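Local coordinates for protein digeranylgeranylglycerophospholipid reductase (Sulfolobus acidocaldarius, PDB 4OPC) that reduces the double bonds of the geranylgeranyl chains of archaeal membrane lipid precursors, using one bound FAD per subunit, to give saturated archaeols, at residues 2-7 with 146-151; 31-36 with 114-119; 122-127 with 137-142. All blocks are in the same frame, centred on the assembly; numbering follows the deposited sequence. Where two conformers were deposited one is given.

Contact 1 (2-7 with 146-151); sequences MKELKY and ELTVYS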
loop_
_atom_site.group_PDB
_atom_site.type_symbol
_atom_site.label_atom_id
_atom_site.label_comp_id
_atom_site.label_asym_id
_atom_site.label_seq_id
_atom_site.Cartn_x
_atom_site.Cartn_y
_atom_site.Cartn_z
ATOM N N MET A 2 -32.283 15.044 13.082
ATOM C CA MET A 2 -31.177 15.169 12.139
ATOM C C MET A 2 -31.608 14.761 10.733
ATOM O O MET A 2 -32.351 13.798 10.564
ATOM C CB MET A 2 -29.991 14.305 12.586
ATOM C CG MET A 2 -28.716 14.532 11.782
ATOM S SD MET A 2 -27.421 13.298 12.035
ATOM C CE MET A 2 -27.240 13.311 13.813
ATOM N N LYS A 3 -31.133 15.499 9.734
ATOM C CA LYS A 3 -31.407 15.204 8.325
ATOM C C LYS A 3 -30.921 13.814 7.920
ATOM O O LYS A 3 -29.796 13.425 8.240
ATOM C CB LYS A 3 -30.741 16.258 7.438
ATOM C CG LYS A 3 -31.244 16.304 6.005
ATOM C CD LYS A 3 -30.525 17.394 5.219
ATOM C CE LYS A 3 -31.117 17.575 3.830
ATOM N NZ LYS A 3 -30.339 18.558 3.022
ATOM N N GLU A 4 -31.770 13.080 7.205
ATOM C CA GLU A 4 -31.442 11.738 6.730
ATOM C C GLU A 4 -31.551 11.659 5.212
ATOM O O GLU A 4 -32.547 12.107 4.631
ATOM C CB GLU A 4 -32.382 10.699 7.344
ATOM C CG GLU A 4 -32.392 10.658 8.863
ATOM C CD GLU A 4 -33.360 9.621 9.406
ATOM O OE1 GLU A 4 -34.218 9.143 8.634
ATOM O OE2 GLU A 4 -33.263 9.283 10.605
ATOM N N LEU A 5 -30.534 11.071 4.587
ATOM C CA LEU A 5 -30.461 10.937 3.133
ATOM C C LEU A 5 -30.208 9.489 2.731
ATOM O O LEU A 5 -29.526 8.765 3.445
ATOM C CB LEU A 5 -29.352 11.834 2.593
ATOM C CG LEU A 5 -29.493 13.300 3.007
ATOM C CD1 LEU A 5 -28.245 14.080 2.641
ATOM C CD2 LEU A 5 -30.724 13.922 2.364
ATOM N N LYS A 6 -30.745 9.072 1.585
ATOM C CA LYS A 6 -30.628 7.687 1.118
ATOM C C LYS A 6 -29.745 7.565 -0.117
ATOM O O LYS A 6 -30.077 8.097 -1.176
ATOM C CB LYS A 6 -32.013 7.117 0.801
ATOM C CG LYS A 6 -32.964 7.107 1.980
ATOM C CD LYS A 6 -32.810 5.850 2.813
ATOM C CE LYS A 6 -33.865 5.799 3.910
ATOM N NZ LYS A 6 -35.238 5.998 3.366
ATOM N N TYR A 7 -28.635 6.844 0.021
ATOM C CA TYR A 7 -27.697 6.618 -1.068
ATOM C C TYR A 7 -27.534 5.124 -1.316
ATOM O O TYR A 7 -27.862 4.300 -0.467
ATOM C CB TYR A 7 -26.328 7.249 -0.754
ATOM C CG TYR A 7 -26.327 8.749 -0.939
ATOM C CD1 TYR A 7 -26.880 9.582 0.014
ATOM C CD2 TYR A 7 -25.784 9.327 -2.079
ATOM C CE1 TYR A 7 -26.909 10.958 -0.160
ATOM C CE2 TYR A 7 -25.810 10.703 -2.264
ATOM C CZ TYR A 7 -26.357 11.512 -1.298
ATOM O OH TYR A 7 -26.400 12.884 -1.462
ATOM N N GLU A 146 -24.620 18.330 10.596
ATOM C CA GLU A 146 -24.502 16.908 10.871
ATOM C C GLU A 146 -25.619 16.218 10.103
ATOM O O GLU A 146 -26.786 16.637 10.175
ATOM C CB GLU A 146 -24.629 16.667 12.374
ATOM C CG GLU A 146 -24.318 15.269 12.863
ATOM C CD GLU A 146 -24.271 15.211 14.382
ATOM O OE1 GLU A 146 -24.531 16.255 15.018
ATOM O OE2 GLU A 146 -23.975 14.132 14.941
ATOM N N LEU A 147 -25.257 15.186 9.350
ATOM C CA LEU A 147 -26.189 14.493 8.466
ATOM C C LEU A 147 -26.085 12.992 8.667
ATOM O O LEU A 147 -24.999 12.468 8.881
ATOM C CB LEU A 147 -25.838 14.800 7.007
ATOM C CG LEU A 147 -25.802 16.276 6.608
ATOM C CD1 LEU A 147 -24.517 16.592 5.866
ATOM C CD2 LEU A 147 -27.011 16.623 5.762
ATOM N N THR A 148 -27.210 12.301 8.565
ATOM C CA THR A 148 -27.208 10.852 8.539
ATOM C C THR A 148 -27.406 10.379 7.107
ATOM O O THR A 148 -28.399 10.728 6.453
ATOM C CB THR A 148 -28.322 10.304 9.427
ATOM O OG1 THR A 148 -27.929 10.429 10.800
ATOM C CG2 THR A 148 -28.590 8.850 9.115
ATOM N N VAL A 149 -26.453 9.600 6.615
ATOM C CA VAL A 149 -26.537 9.051 5.274
ATOM C C VAL A 149 -26.676 7.540 5.356
ATOM O O VAL A 149 -25.824 6.857 5.927
ATOM C CB VAL A 149 -25.307 9.440 4.432
ATOM C CG1 VAL A 149 -25.226 8.592 3.168
ATOM C CG2 VAL A 149 -25.346 10.931 4.109
ATOM N N TYR A 150 -27.756 7.020 4.794
ATOM C CA TYR A 150 -27.960 5.582 4.714
ATOM C C TYR A 150 -27.424 5.080 3.391
ATOM O O TYR A 150 -27.527 5.758 2.368
ATOM C CB TYR A 150 -29.443 5.240 4.851
ATOM C CG TYR A 150 -30.010 5.622 6.195
ATOM C CD1 TYR A 150 -29.678 4.905 7.337
ATOM C CD2 TYR A 150 -30.859 6.708 6.328
ATOM C CE1 TYR A 150 -30.196 5.251 8.571
ATOM C CE2 TYR A 150 -31.381 7.058 7.560
ATOM C CZ TYR A 150 -31.037 6.325 8.677
ATOM O OH TYR A 150 -31.546 6.662 9.910
ATOM N N SER A 151 -26.823 3.899 3.417
ATOM C CA SER A 151 -26.274 3.288 2.219
ATOM C C SER A 151 -26.431 1.782 2.288
ATOM O O SER A 151 -26.504 1.212 3.380
ATOM C CB SER A 151 -24.786 3.654 2.072
ATOM O OG SER A 151 -24.028 3.296 3.227
HETATM O O HOH W 1 -29.198 17.729 9.849
#

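Contact 2 (31-36 with 114-119); sequences KILLVD and GVEIWD. With FDA (dihydroflavine-adenine dinucleotide), chain B.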
loop_
_atom_site.group_PDB
_atom_site.type_symbol
_atom_site.label_atom_id
_atom_site.label_comp_id
_atom_site.label_asym_id
_atom_site.label_seq_id
_atom_site.Cartn_x
_atom_site.Cartn_y
_atom_site.Cartn_z
ATOM N N LYS A 31 -26.601 5.914 -7.063
ATOM C CA LYS A 31 -26.508 7.162 -6.309
ATOM C C LYS A 31 -25.378 6.999 -5.300
ATOM O O LYS A 31 -25.501 6.246 -4.331
ATOM C CB LYS A 31 -27.826 7.480 -5.599
ATOM C CG LYS A 31 -27.866 8.875 -4.993
ATOM C CD LYS A 31 -29.192 9.160 -4.310
ATOM C CE LYS A 31 -29.170 10.529 -3.652
ATOM N NZ LYS A 31 -28.887 11.614 -4.639
ATOM N N ILE A 32 -24.267 7.682 -5.552
ATOM C CA ILE A 32 -23.034 7.488 -4.803
ATOM C C ILE A 32 -22.593 8.795 -4.187
ATOM O O ILE A 32 -22.610 9.833 -4.846
ATOM C CB ILE A 32 -21.908 6.984 -5.725
ATOM C CG1 ILE A 32 -22.341 5.706 -6.452
ATOM C CG2 ILE A 32 -20.610 6.750 -4.939
ATOM C CD1 ILE A 32 -21.489 5.362 -7.664
ATOM N N LEU A 33 -22.212 8.737 -2.915
ATOM C CA LEU A 33 -21.621 9.876 -2.228
ATOM C C LEU A 33 -20.222 9.513 -1.770
ATOM O O LEU A 33 -20.025 8.471 -1.139
ATOM C CB LEU A 33 -22.454 10.251 -1.001
ATOM C CG LEU A 33 -21.892 11.381 -0.129
ATOM C CD1 LEU A 33 -21.781 12.688 -0.909
ATOM C CD2 LEU A 33 -22.739 11.571 1.120
ATOM N N LEU A 34 -19.257 10.370 -2.078
ATOM C CA LEU A 34 -17.929 10.235 -1.482
ATOM C C LEU A 34 -17.671 11.440 -0.597
ATOM O O LEU A 34 -17.976 12.573 -0.969
ATOM C CB LEU A 34 -16.849 10.115 -2.563
ATOM C CG LEU A 34 -15.389 9.942 -2.135
ATOM C CD1 LEU A 34 -14.641 9.139 -3.191
ATOM C CD2 LEU A 34 -14.687 11.277 -1.921
ATOM N N VAL A 35 -17.102 11.190 0.577
ATOM C CA VAL A 35 -16.733 12.264 1.487
ATOM C C VAL A 35 -15.244 12.198 1.805
ATOM O O VAL A 35 -14.639 11.116 1.800
ATOM C CB VAL A 35 -17.540 12.211 2.809
ATOM C CG1 VAL A 35 -19.045 12.342 2.523
ATOM C CG2 VAL A 35 -17.243 10.939 3.603
ATOM N N ASP A 36 -14.646 13.345 2.071
ATOM C CA ASP A 36 -13.289 13.384 2.582
ATOM C C ASP A 36 -13.166 14.539 3.562
ATOM O O ASP A 36 -13.696 15.630 3.320
ATOM C CB ASP A 36 -12.270 13.534 1.449
ATOM C CG ASP A 36 -10.870 13.150 1.881
ATOM O OD1 ASP A 36 -10.256 13.912 2.654
ATOM O OD2 ASP A 36 -10.390 12.073 1.456
ATOM N N GLY A 114 -21.321 11.484 -12.328
ATOM C CA GLY A 114 -22.474 11.222 -11.488
ATOM C C GLY A 114 -22.242 11.045 -9.999
ATOM O O GLY A 114 -23.213 10.998 -9.242
ATOM N N VAL A 115 -20.989 10.946 -9.557
ATOM C CA VAL A 115 -20.705 10.752 -8.133
ATOM C C VAL A 115 -20.787 12.089 -7.398
ATOM O O VAL A 115 -20.249 13.090 -7.868
ATOM C CB VAL A 115 -19.318 10.106 -7.918
ATOM C CG1 VAL A 115 -18.990 9.989 -6.432
ATOM C CG2 VAL A 115 -19.271 8.743 -8.600
ATOM N N GLU A 116 -21.505 12.115 -6.281
ATOM C CA GLU A 116 -21.551 13.308 -5.448
ATOM C C GLU A 116 -20.358 13.313 -4.500
ATOM O O GLU A 116 -20.000 12.269 -3.954
ATOM C CB GLU A 116 -22.864 13.365 -4.664
ATOM C CG GLU A 116 -23.063 14.671 -3.925
ATOM C CD GLU A 116 -24.467 14.846 -3.378
ATOM O OE1 GLU A 116 -25.263 13.885 -3.432
ATOM O OE2 GLU A 116 -24.767 15.960 -2.900
ATOM N N ILE A 117 -19.734 14.476 -4.317
ATOM C CA ILE A 117 -18.560 14.601 -3.453
ATOM C C ILE A 117 -18.722 15.748 -2.463
ATOM O O ILE A 117 -18.990 16.881 -2.865
ATOM C CB ILE A 117 -17.295 14.853 -4.274
ATOM C CG1 ILE A 117 -17.091 13.716 -5.280
ATOM C CG2 ILE A 117 -16.071 15.018 -3.351
ATOM C CD1 ILE A 117 -15.828 13.827 -6.104
ATOM N N TRP A 118 -18.565 15.445 -1.177
ATOM C CA TRP A 118 -18.537 16.479 -0.149
ATOM C C TRP A 118 -17.158 16.516 0.497
ATOM O O TRP A 118 -16.753 15.558 1.162
ATOM C CB TRP A 118 -19.587 16.222 0.934
ATOM C CG TRP A 118 -21.028 16.128 0.467
ATOM C CD1 TRP A 118 -21.530 16.444 -0.767
ATOM C CD2 TRP A 118 -22.133 15.668 1.246
ATOM N NE1 TRP A 118 -22.881 16.195 -0.798
ATOM C CE2 TRP A 118 -23.275 15.716 0.424
ATOM C CE3 TRP A 118 -22.261 15.205 2.558
ATOM C CZ2 TRP A 118 -24.536 15.331 0.877
ATOM C CZ3 TRP A 118 -23.515 14.816 3.006
ATOM C CH2 TRP A 118 -24.634 14.886 2.167
ATOM N N ASP A 119 -16.436 17.605 0.285
ATOM C CA ASP A 119 -15.157 17.812 0.950
ATOM C C ASP A 119 -15.373 18.428 2.331
ATOM O O ASP A 119 -16.501 18.816 2.696
ATOM C CB ASP A 119 -14.196 18.659 0.089
ATOM C CG ASP A 119 -14.578 20.139 0.034
ATOM O OD1 ASP A 119 -15.776 20.473 0.179
ATOM O OD2 ASP A 119 -13.688 20.981 -0.185
HETATM P PA FDA B . -4.956 7.933 1.878
HETATM O O1A FDA B . -4.406 8.084 3.243
HETATM O O2A FDA B . -4.152 8.521 0.725
HETATM O O5B FDA B . -6.400 8.580 1.829
HETATM C C5B FDA B . -7.316 8.413 2.930
HETATM C C4B FDA B . -8.294 9.557 2.875
HETATM O O4B FDA B . -9.347 9.332 3.835
HETATM C C3B FDA B . -7.700 10.934 3.192
HETATM O O3B FDA B . -7.876 11.831 2.097
HETATM C C2B FDA B . -8.416 11.356 4.490
HETATM O O2B FDA B . -8.646 12.754 4.557
HETATM C C1B FDA B . -9.719 10.577 4.393
HETATM N N9A FDA B . -10.403 10.269 5.642
HETATM C C8A FDA B . -9.911 9.548 6.703
HETATM N N7A FDA B . -10.783 9.355 7.666
HETATM C C5A FDA B . -11.929 9.983 7.201
HETATM C C6A FDA B . -13.229 10.094 7.732
HETATM N N6A FDA B . -13.619 9.513 8.869
HETATM N N1A FDA B . -14.151 10.738 6.992
HETATM C C2A FDA B . -13.778 11.287 5.831
HETATM N N3A FDA B . -12.598 11.214 5.211
HETATM C C4A FDA B . -11.719 10.519 5.943
HETATM N N1 FDA B . 2.996 4.155 -2.513
HETATM C C2 FDA B . 3.320 4.106 -3.846
HETATM O O2 FDA B . 2.628 3.487 -4.649
HETATM N N3 FDA B . 4.428 4.804 -4.246
HETATM C C4 FDA B . 5.332 5.467 -3.441
HETATM O O4 FDA B . 6.207 6.164 -3.951
HETATM C C4X FDA B . 4.988 5.434 -2.072
HETATM N N5 FDA B . 5.784 6.085 -1.177
HETATM C C5X FDA B . 5.321 6.361 0.093
HETATM C C6 FDA B . 5.997 7.253 0.913
HETATM C C7 FDA B . 5.504 7.617 2.156
HETATM C C7M FDA B . 6.210 8.687 2.947
HETATM C C8 FDA B . 4.316 7.034 2.623
HETATM C C8M FDA B . 3.717 7.462 3.943
HETATM C C9 FDA B . 3.641 6.120 1.811
HETATM C C9A FDA B . 4.117 5.794 0.546
HETATM N N10 FDA B . 3.438 4.905 -0.319
HETATM C C10 FDA B . 3.812 4.831 -1.643
HETATM C "C1'" FDA B . 2.141 4.294 0.063
HETATM C "C2'" FDA B . 0.967 5.092 -0.534
HETATM O "O2'" FDA B . 1.162 6.496 -0.341
HETATM C "C3'" FDA B . -0.349 4.688 0.136
HETATM O "O3'" FDA B . -0.416 3.269 0.163
HETATM C "C4'" FDA B . -1.622 5.172 -0.574
HETATM O "O4'" FDA B . -1.551 6.562 -0.891
HETATM C "C5'" FDA B . -2.852 4.891 0.257
HETATM O "O5'" FDA B . -4.017 5.450 -0.384
HETATM P P FDA B . -5.415 5.438 0.374
HETATM O O1P FDA B . -6.391 6.053 -0.541
HETATM O O2P FDA B . -5.733 4.062 0.939
HETATM O O3P FDA B . -5.188 6.352 1.668
HETATM O O HOH W 2 -24.910 10.280 -6.987
HETATM O O HOH W 3 -23.536 8.473 -8.417
#

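Contact 3 (122-127 with 137-142); sequences TAMKPI and VLFNRR. With FDA (dihydroflavine-adenine dinucleotide), chain B.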
loop_
_atom_site.group_PDB
_atom_site.type_symbol
_atom_site.label_atom_id
_atom_site.label_comp_id
_atom_site.label_asym_id
_atom_site.label_seq_id
_atom_site.Cartn_x
_atom_site.Cartn_y
_atom_site.Cartn_z
ATOM N N THR A 122 -16.428 14.748 7.433
ATOM C CA THR A 122 -15.887 13.589 8.132
ATOM C C THR A 122 -17.001 12.622 8.514
ATOM O O THR A 122 -18.038 13.022 9.058
ATOM C CB THR A 122 -15.148 14.034 9.403
ATOM O OG1 THR A 122 -14.102 14.953 9.057
ATOM C CG2 THR A 122 -14.543 12.839 10.126
ATOM N N ALA A 123 -16.798 11.348 8.202
ATOM C CA ALA A 123 -17.680 10.311 8.719
ATOM C C ALA A 123 -17.298 10.080 10.177
ATOM O O ALA A 123 -16.203 9.595 10.478
ATOM C CB ALA A 123 -17.575 9.036 7.896
ATOM N N MET A 124 -18.193 10.464 11.078
ATOM C CA MET A 124 -17.916 10.480 12.500
ATOM C C MET A 124 -18.215 9.164 13.174
ATOM O O MET A 124 -17.509 8.762 14.090
ATOM C CB MET A 124 -18.723 11.582 13.179
ATOM C CG MET A 124 -18.192 12.973 12.877
ATOM S SD MET A 124 -16.474 13.192 13.445
ATOM C CE MET A 124 -16.193 14.937 13.126
ATOM N N LYS A 125 -19.279 8.495 12.753
ATOM C CA LYS A 125 -19.566 7.193 13.337
ATOM C C LYS A 125 -20.423 6.349 12.414
ATOM O O LYS A 125 -21.196 6.874 11.612
ATOM C CB LYS A 125 -20.209 7.321 14.715
ATOM C CG LYS A 125 -21.614 7.820 14.696
ATOM C CD LYS A 125 -22.187 7.862 16.110
ATOM C CE LYS A 125 -23.499 8.624 16.148
ATOM N NZ LYS A 125 -24.125 8.612 17.507
ATOM N N PRO A 126 -20.271 5.026 12.509
ATOM C CA PRO A 126 -21.106 4.125 11.712
ATOM C C PRO A 126 -22.551 4.110 12.174
ATOM O O PRO A 126 -22.854 4.316 13.354
ATOM C CB PRO A 126 -20.497 2.742 11.980
ATOM C CG PRO A 126 -19.110 3.026 12.455
ATOM C CD PRO A 126 -19.206 4.302 13.225
ATOM N N ILE A 127 -23.448 3.886 11.223
ATOM C CA ILE A 127 -24.781 3.417 11.558
ATOM C C ILE A 127 -24.670 1.904 11.485
ATOM O O ILE A 127 -24.324 1.354 10.439
ATOM C CB ILE A 127 -25.845 3.906 10.562
ATOM C CG1 ILE A 127 -25.849 5.436 10.500
ATOM C CG2 ILE A 127 -27.231 3.371 10.950
ATOM C CD1 ILE A 127 -26.673 5.973 9.367
ATOM N N VAL A 137 -23.013 8.644 10.217
ATOM C CA VAL A 137 -23.300 10.019 10.594
ATOM C C VAL A 137 -22.114 10.860 10.157
ATOM O O VAL A 137 -20.962 10.523 10.461
ATOM C CB VAL A 137 -23.527 10.161 12.096
ATOM C CG1 VAL A 137 -23.838 11.602 12.441
ATOM C CG2 VAL A 137 -24.681 9.265 12.535
ATOM N N LEU A 138 -22.405 11.915 9.398
ATOM C CA LEU A 138 -21.387 12.766 8.802
ATOM C C LEU A 138 -21.440 14.149 9.399
ATOM O O LEU A 138 -22.515 14.662 9.694
ATOM C CB LEU A 138 -21.638 12.915 7.303
ATOM C CG LEU A 138 -21.824 11.644 6.473
ATOM C CD1 LEU A 138 -22.099 12.060 5.041
ATOM C CD2 LEU A 138 -20.589 10.759 6.546
ATOM N N PHE A 139 -20.278 14.768 9.541
ATOM C CA PHE A 139 -20.227 16.182 9.868
ATOM C C PHE A 139 -19.585 16.939 8.713
ATOM O O PHE A 139 -18.392 16.776 8.432
ATOM C CB PHE A 139 -19.474 16.438 11.174
ATOM C CG PHE A 139 -19.537 17.863 11.617
ATOM C CD1 PHE A 139 -20.702 18.588 11.462
ATOM C CD2 PHE A 139 -18.433 18.483 12.158
ATOM C CE1 PHE A 139 -20.766 19.909 11.857
ATOM C CE2 PHE A 139 -18.493 19.799 12.549
ATOM C CZ PHE A 139 -19.658 20.509 12.396
ATOM N N ASN A 140 -20.404 17.731 8.029
ATOM C CA ASN A 140 -19.975 18.529 6.894
ATOM C C ASN A 140 -19.573 19.902 7.408
ATOM O O ASN A 140 -20.421 20.683 7.821
ATOM C CB ASN A 140 -21.137 18.634 5.899
ATOM C CG ASN A 140 -20.778 19.384 4.627
ATOM O OD1 ASN A 140 -19.931 20.272 4.618
ATOM N ND2 ASN A 140 -21.444 19.025 3.536
ATOM N N ARG A 141 -18.275 20.194 7.375
ATOM C CA ARG A 141 -17.755 21.457 7.892
ATOM C C ARG A 141 -17.801 22.615 6.893
ATOM O O ARG A 141 -17.462 23.745 7.232
ATOM C CB ARG A 141 -16.335 21.280 8.440
ATOM C CG ARG A 141 -16.296 20.651 9.815
ATOM C CD ARG A 141 -14.884 20.600 10.358
ATOM N NE ARG A 141 -14.868 20.216 11.766
ATOM C CZ ARG A 141 -14.930 18.962 12.200
ATOM N NH1 ARG A 141 -15.019 17.957 11.334
ATOM N NH2 ARG A 141 -14.905 18.709 13.503
ATOM N N ARG A 142 -18.204 22.321 5.663
ATOM C CA ARG A 142 -18.517 23.383 4.692
ATOM C C ARG A 142 -19.862 24.011 5.016
ATOM O O ARG A 142 -19.977 25.222 5.082
ATOM C CB ARG A 142 -18.571 22.857 3.258
ATOM C CG ARG A 142 -17.246 22.426 2.657
ATOM C CD ARG A 142 -16.187 23.505 2.764
ATOM N NE ARG A 142 -15.069 23.225 1.864
ATOM C CZ ARG A 142 -14.010 24.014 1.727
ATOM N NH1 ARG A 142 -13.895 25.112 2.454
ATOM N NH2 ARG A 142 -13.056 23.702 0.864
HETATM P PA FDA B . -4.956 7.933 1.878
HETATM O O1A FDA B . -4.406 8.084 3.243
HETATM O O2A FDA B . -4.152 8.521 0.725
HETATM O O5B FDA B . -6.400 8.580 1.829
HETATM C C5B FDA B . -7.316 8.413 2.930
HETATM C C4B FDA B . -8.294 9.557 2.875
HETATM O O4B FDA B . -9.347 9.332 3.835
HETATM C C3B FDA B . -7.700 10.934 3.192
HETATM O O3B FDA B . -7.876 11.831 2.097
HETATM C C2B FDA B . -8.416 11.356 4.490
HETATM O O2B FDA B . -8.646 12.754 4.557
HETATM C C1B FDA B . -9.719 10.577 4.393
HETATM N N9A FDA B . -10.403 10.269 5.642
HETATM C C8A FDA B . -9.911 9.548 6.703
HETATM N N7A FDA B . -10.783 9.355 7.666
HETATM C C5A FDA B . -11.929 9.983 7.201
HETATM C C6A FDA B . -13.229 10.094 7.732
HETATM N N6A FDA B . -13.619 9.513 8.869
HETATM N N1A FDA B . -14.151 10.738 6.992
HETATM C C2A FDA B . -13.778 11.287 5.831
HETATM N N3A FDA B . -12.598 11.214 5.211
HETATM C C4A FDA B . -11.719 10.519 5.943
HETATM N N1 FDA B . 2.996 4.155 -2.513
HETATM C C2 FDA B . 3.320 4.106 -3.846
HETATM O O2 FDA B . 2.628 3.487 -4.649
HETATM N N3 FDA B . 4.428 4.804 -4.246
HETATM C C4 FDA B . 5.332 5.467 -3.441
HETATM O O4 FDA B . 6.207 6.164 -3.951
HETATM C C4X FDA B . 4.988 5.434 -2.072
HETATM N N5 FDA B . 5.784 6.085 -1.177
HETATM C C5X FDA B . 5.321 6.361 0.093
HETATM C C6 FDA B . 5.997 7.253 0.913
HETATM C C7 FDA B . 5.504 7.617 2.156
HETATM C C7M FDA B . 6.210 8.687 2.947
HETATM C C8 FDA B . 4.316 7.034 2.623
HETATM C C8M FDA B . 3.717 7.462 3.943
HETATM C C9 FDA B . 3.641 6.120 1.811
HETATM C C9A FDA B . 4.117 5.794 0.546
HETATM N N10 FDA B . 3.438 4.905 -0.319
HETATM C C10 FDA B . 3.812 4.831 -1.643
HETATM C "C1'" FDA B . 2.141 4.294 0.063
HETATM C "C2'" FDA B . 0.967 5.092 -0.534
HETATM O "O2'" FDA B . 1.162 6.496 -0.341
HETATM C "C3'" FDA B . -0.349 4.688 0.136
HETATM O "O3'" FDA B . -0.416 3.269 0.163
HETATM C "C4'" FDA B . -1.622 5.172 -0.574
HETATM O "O4'" FDA B . -1.551 6.562 -0.891
HETATM C "C5'" FDA B . -2.852 4.891 0.257
HETATM O "O5'" FDA B . -4.017 5.450 -0.384
HETATM P P FDA B . -5.415 5.438 0.374
HETATM O O1P FDA B . -6.391 6.053 -0.541
HETATM O O2P FDA B . -5.733 4.062 0.939
HETATM O O3P FDA B . -5.188 6.352 1.668
HETATM O O HOH W 4 -14.967 17.540 8.488
#

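Contact 1 (2-7 with 146-151)
Four main-chain hydrogen bonds join Lys-3, Leu-5 and Tyr-7 to Thr-148 and Tyr-150, pairing two parallel strands at the outer edge of a four-stranded mixed sheet. Thr-148 N donates to Lys-3 O at 2.8 Å, and Leu-5 N returns a bond to Thr-148 O. The same exchange follows two residues further along, where Tyr-150 N meets Leu-5 O and Tyr-7 N meets Tyr-150 O. Thus both polar backbone atoms of Thr-148, Leu-5 and Tyr-150 are satisfied within the pair; Glu-4 CA adds a C-H...O contact of 3.2 Å to Thr-148 O. A water bridges the N-terminal end of the pair, accepting from Lys-3 N and donating to Glu-146 O at 2.7 Å.

On the face bearing Leu-5 and Val-149, CD1 of Tyr-7 packs on CG1 of Val-149 at 3.7 Å, while Tyr-7 OH finds its partner outside the pair, in Glu-116. This face rests against Trp-118 and Leu-33, so the strand pair backs onto the FAD-binding Rossmann sheet.

On the opposite face, the Glu-4 carboxylate stands nearly perpendicular (89°) to the Tyr-150 ring at its edge, and Tyr-150 OH gives OE2 a weak bond of 3.2 Å. CG2 of Thr-148 lies over one face of that ring, near the rim. Met-2, its CG anti to the backbone N (chi1 -171°), swings its thioether across Thr-148, placing SD 3.2 Å from OG1.

Contact 2 (31-36 with 114-119)
A chi1 of 176°, placing CG opposite the backbone N, carries both methyls of Leu-33 over the Trp-118 indole: CD1 sits 3.5 Å from the centroid of the five-membered ring, 4° off the normal, a CH-pi contact, and CD2 lies 3.8 Å from CZ3. In one of the two conformers of Glu-116, OE2 lies near the indole plane and accepts from Trp-118 NE1 at 2.8 Å, with the donor 58° out of the carboxylate plane, which would help set the ring's rotation. OE1 is held by Tyr-7 OH. A phenylalanine in place of Trp-118 would probably leave Glu-116 OE2 without its indole donor and Leu-33 less fully covered.

Behind these side chains runs a parallel strand pair, the outer edge of the Rossmann-type FAD-binding sheet. Glu-116 N, Leu-34 N and Trp-118 N bond in turn to Ile-32 O, Glu-116 O and Leu-34 O. A longer bond, 3.2 Å, links Asp-36 N to Trp-118 O. On the reverse face Leu-34 and Ile-117 pack against Leu-107 of helix 99-112.

Next along the chain, Asp-36 accepts from the adenosine ribose: OD1 from O2B, OD2 from O3B at 2.6 Å. Gly-14 N and Lys-38 N hold OD2 and OD1 in place.

Contact 3 (122-127 with 137-142)
Val-137 O receives two backbone donors, Met-124 N at 2.8 Å and, weakly, Lys-125 N at 3.5 Å. Two residues facing one define a classic beta bulge in the antiparallel hairpin of strands 121-129 and 132-140, and the register shifts by one there. Before the bulge, Thr-122 and Phe-139 form a hydrogen-bonded pair, N to O in both directions; beyond it, Val-137 N resumes the pairing with Lys-125 O.

Ala-123, in a non-hydrogen-bonded pair with Leu-138, turns its own N and O outward from the hairpin to the adenine. Its N donates to N1A and its O accepts from N6A, both at 3.0 Å with N-H...acceptor angles of 160°. Leu-138 CD2 backs the residue, 3.7 Å from Ala-123 CB.

On the face of Thr-122 and Phe-139, in one of the two conformers of Arg-141, the edge of the Phe-139 ring meets the guanidinium face, CD2 3.5 Å from its plane. In that conformer Met-124, its chain bent at chi2 (-61°), brings CE to the guanidinium edge, 3.7 Å from Arg-141 NH1. A water in the guanidinium plane accepts from NH1 and is hydrogen-bonded to Thr-122 OG1, which also bonds Ser-37 OG.

Because Ala-123 meets the adenine through its main chain, recognition of the 6-amino group and N1 probably depends on the backbone conformation of the strand more than on the alanine side chain.

Overall arrangement
The contacts lie on one side of the chain's centre, at the adenosine end of the cofactor. Contacts 1 and 3 share the four-stranded sheet ordered 3-6, 145-150, 132-140, 121-129; their centres are about 10 Å apart, and Leu-147 O probably bonds Leu-138 N. Contact 2, centred about 13 Å from the centre of each, belongs to the six-stranded Rossmann-type sheet. Leu-138 packs on Leu-33, Val-35 and Trp-118, and a salt bridge joins Asp-119 to Arg-142, so the two sheets meet. Along the chain, contacts 2 and 3 follow in series inside the loop closed by contact 1. Contacts 2 and 3 hold ribose and adenine; contact 1 packs against them, its Val-149 side chain about 12 Å from the cofactor.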